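Local atomic coordinates of alpha-amylase (Eisenia fetida, PDB entry 6M4K), a protein that probably catalyses the endohydrolysis of (1->4)-alpha-D-glucosidic linkages in starch-like polysaccharides, as a calcium-binding member of glycosyl hydrolase family 13. Residues A[65-70]-A[101-106]. Residues are numbered along the deposited sequence; the frame is centred on the assembly and turned at random.
Sequences QRYQPV and DGVLNH. With CA (calcium ion), chain B.
His106 and Tyr67 meet through a hydrogen bond from ring to backbone: His106 NE2 donates to Tyr67 O over 2.9 Å. The carbonyl oxygen lies in the imidazole plane, although the N-H...O angle of 138° shows a bent bond. Followed outward from CB, the His106 side chain has CG set between its own backbone N and carbonyl carbon (chi1 51°), which brings the NE2 and CD2 edge of the ring up to 65-70. CD2 lies 3.3 Å from Tyr67 O and also touches Pro69 CD; CE1, on the far side of NE2, is more distant from that oxygen. On the other edge ND1 accepts Asn105 ND2 at 3.0 Å, again in the ring plane. This second bond is straighter, at 162°, and with NE2 donating to a carbonyl it fixes the rotation of the imidazole. It probably helps to orient the Asn105 amide, whose OD1 binds the calcium ion at 2.4 Å; Arg161, Asp170, His204 and waters complete that site. An alanine in place of His106 would probably leave Tyr67 O without this donor and Asn105 ND2 without its acceptor, the amide still held by calcium through OD1 but less fixed in its rotation. Tyr67 reaches the other way: its OH donates to Asp101 OD2 at 2.6 Å, from above the carboxylate plane, with ring and carboxylate steeply inclined. Asp101 OD1 is salt-bridged to Arg198, so the two carboxylate oxygens have different partners. Between these polar ends Val103 spreads its methyls: CG2 touches Tyr67 CD1 at 3.9 Å and CG1 meets Pro69 CG at 3.6 Å. All six touching residues are buried. In the (beta/alpha)8 barrel, 101-106 carries the C-terminal end of strand 97-102, beside strand 196-199, into the loop that reaches the calcium; the segment 65-70 belongs to the long loop between strand 44-47 and helix 81-93.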
loop_
_atom_site.group_PDB
_atom_site.type_symbol
_atom_site.label_atom_id
_atom_site.label_comp_id
_atom_site.label_asym_id
_atom_site.label_seq_id
_atom_site.Cartn_x
_atom_site.Cartn_y
_atom_site.Cartn_z
ATOM N N GLN A 65 16.100 3.133 -7.914
ATOM C CA GLN A 65 17.405 2.885 -7.308
ATOM C C GLN A 65 17.263 2.356 -5.882
ATOM O O GLN A 65 18.134 1.618 -5.405
ATOM C CB GLN A 65 18.266 4.157 -7.345
ATOM C CG GLN A 65 17.848 5.184 -6.328
ATOM C CD GLN A 65 18.617 6.496 -6.419
ATOM O OE1 GLN A 65 19.552 6.642 -7.222
ATOM N NE2 GLN A 65 18.226 7.458 -5.592
ATOM N N ARG A 66 16.159 2.692 -5.202
ATOM C CA ARG A 66 15.973 2.262 -3.820
ATOM C C ARG A 66 15.624 0.788 -3.699
ATOM O O ARG A 66 15.678 0.257 -2.583
ATOM C CB ARG A 66 14.939 3.136 -3.107
ATOM C CG ARG A 66 15.411 4.576 -3.006
ATOM C CD ARG A 66 14.453 5.433 -2.228
ATOM N NE ARG A 66 14.522 5.181 -0.784
ATOM C CZ ARG A 66 14.066 6.037 0.117
ATOM N NH1 ARG A 66 13.534 7.186 -0.285
ATOM N NH2 ARG A 66 14.157 5.782 1.417
ATOM N N TYR A 67 15.332 0.111 -4.805
ATOM C CA TYR A 67 15.059 -1.319 -4.800
ATOM C C TYR A 67 16.282 -2.142 -5.188
ATOM O O TYR A 67 16.151 -3.334 -5.484
ATOM C CB TYR A 67 13.806 -1.618 -5.636
ATOM C CG TYR A 67 12.605 -1.041 -4.920
ATOM C CD1 TYR A 67 11.983 -1.753 -3.895
ATOM C CD2 TYR A 67 12.142 0.239 -5.195
ATOM C CE1 TYR A 67 10.923 -1.212 -3.181
ATOM C CE2 TYR A 67 11.083 0.790 -4.492
ATOM C CZ TYR A 67 10.477 0.054 -3.487
ATOM O OH TYR A 67 9.435 0.633 -2.796
ATOM N N GLN A 68 17.474 -1.531 -5.143
ATOM C CA GLN A 68 18.755 -2.198 -5.373
ATOM C C GLN A 68 19.635 -1.994 -4.149
ATOM O O GLN A 68 20.449 -1.055 -4.096
ATOM C CB GLN A 68 19.420 -1.689 -6.650
ATOM C CG GLN A 68 18.652 -2.129 -7.875
ATOM C CD GLN A 68 19.379 -1.840 -9.166
ATOM O OE1 GLN A 68 20.582 -2.091 -9.289
ATOM N NE2 GLN A 68 18.657 -1.309 -10.139
ATOM N N PRO A 69 19.523 -2.864 -3.147
ATOM C CA PRO A 69 20.345 -2.720 -1.943
ATOM C C PRO A 69 21.834 -2.811 -2.242
ATOM O O PRO A 69 22.284 -3.603 -3.078
ATOM C CB PRO A 69 19.894 -3.890 -1.062
ATOM C CG PRO A 69 18.504 -4.167 -1.517
ATOM C CD PRO A 69 18.512 -3.929 -3.003
ATOM N N VAL A 70 22.585 -2.004 -1.500
ATOM C CA VAL A 70 24.039 -2.041 -1.501
ATOM C C VAL A 70 24.593 -2.534 -0.165
ATOM O O VAL A 70 25.591 -3.261 -0.130
ATOM C CB VAL A 70 24.608 -0.659 -1.896
ATOM C CG1 VAL A 70 26.119 -0.575 -1.634
ATOM C CG2 VAL A 70 24.295 -0.372 -3.362
ATOM N N ASP A 101 9.793 -0.977 4.087
ATOM C CA ASP A 101 9.879 -1.681 2.811
ATOM C C ASP A 101 11.219 -2.418 2.785
ATOM O O ASP A 101 12.285 -1.815 2.604
ATOM C CB ASP A 101 9.764 -0.644 1.698
ATOM C CG ASP A 101 9.463 -1.226 0.339
ATOM O OD1 ASP A 101 9.813 -2.383 0.066
ATOM O OD2 ASP A 101 8.895 -0.469 -0.495
ATOM N N GLY A 102 11.173 -3.732 3.019
ATOM C CA GLY A 102 12.362 -4.533 3.210
ATOM C C GLY A 102 12.675 -5.301 1.945
ATOM O O GLY A 102 11.839 -6.058 1.447
ATOM N N VAL A 103 13.883 -5.099 1.421
ATOM C CA VAL A 103 14.271 -5.625 0.118
ATOM C C VAL A 103 15.304 -6.721 0.362
ATOM O O VAL A 103 16.493 -6.430 0.551
ATOM C CB VAL A 103 14.810 -4.518 -0.797
ATOM C CG1 VAL A 103 15.098 -5.078 -2.174
ATOM C CG2 VAL A 103 13.797 -3.372 -0.874
ATOM N N LEU A 104 14.856 -7.978 0.367
ATOM C CA LEU A 104 15.686 -9.111 0.771
ATOM C C LEU A 104 15.993 -10.092 -0.352
ATOM O O LEU A 104 16.842 -10.975 -0.166
ATOM C CB LEU A 104 15.020 -9.880 1.927
ATOM C CG LEU A 104 14.675 -9.047 3.161
ATOM C CD1 LEU A 104 14.050 -9.951 4.224
ATOM C CD2 LEU A 104 15.873 -8.302 3.729
ATOM N N ASN A 105 15.337 -9.982 -1.503
ATOM C CA ASN A 105 15.511 -10.973 -2.560
ATOM C C ASN A 105 16.829 -10.817 -3.305
ATOM O O ASN A 105 17.343 -11.800 -3.852
ATOM C CB ASN A 105 14.346 -10.877 -3.546
ATOM C CG ASN A 105 14.511 -11.780 -4.749
ATOM O OD1 ASN A 105 14.426 -13.007 -4.654
ATOM N ND2 ASN A 105 14.717 -11.168 -5.898
ATOM N N HIS A 106 17.374 -9.606 -3.366
ATOM C CA HIS A 106 18.437 -9.307 -4.309
ATOM C C HIS A 106 19.235 -8.127 -3.794
ATOM O O HIS A 106 18.873 -7.471 -2.813
ATOM C CB HIS A 106 17.830 -8.989 -5.668
ATOM C CG HIS A 106 16.750 -7.956 -5.611
ATOM N ND1 HIS A 106 15.407 -8.279 -5.620
ATOM C CD2 HIS A 106 16.817 -6.607 -5.523
ATOM C CE1 HIS A 106 14.697 -7.165 -5.553
ATOM N NE2 HIS A 106 15.528 -6.136 -5.492
HETATM CA CA CA B . 15.188 -15.111 -5.575
HETATM O O HOH W 1 16.684 -14.464 -3.689
HETATM O O HOH W 2 14.341 -14.718 -7.969
HETATM O O HOH W 3 15.384 -17.067 -4.006
#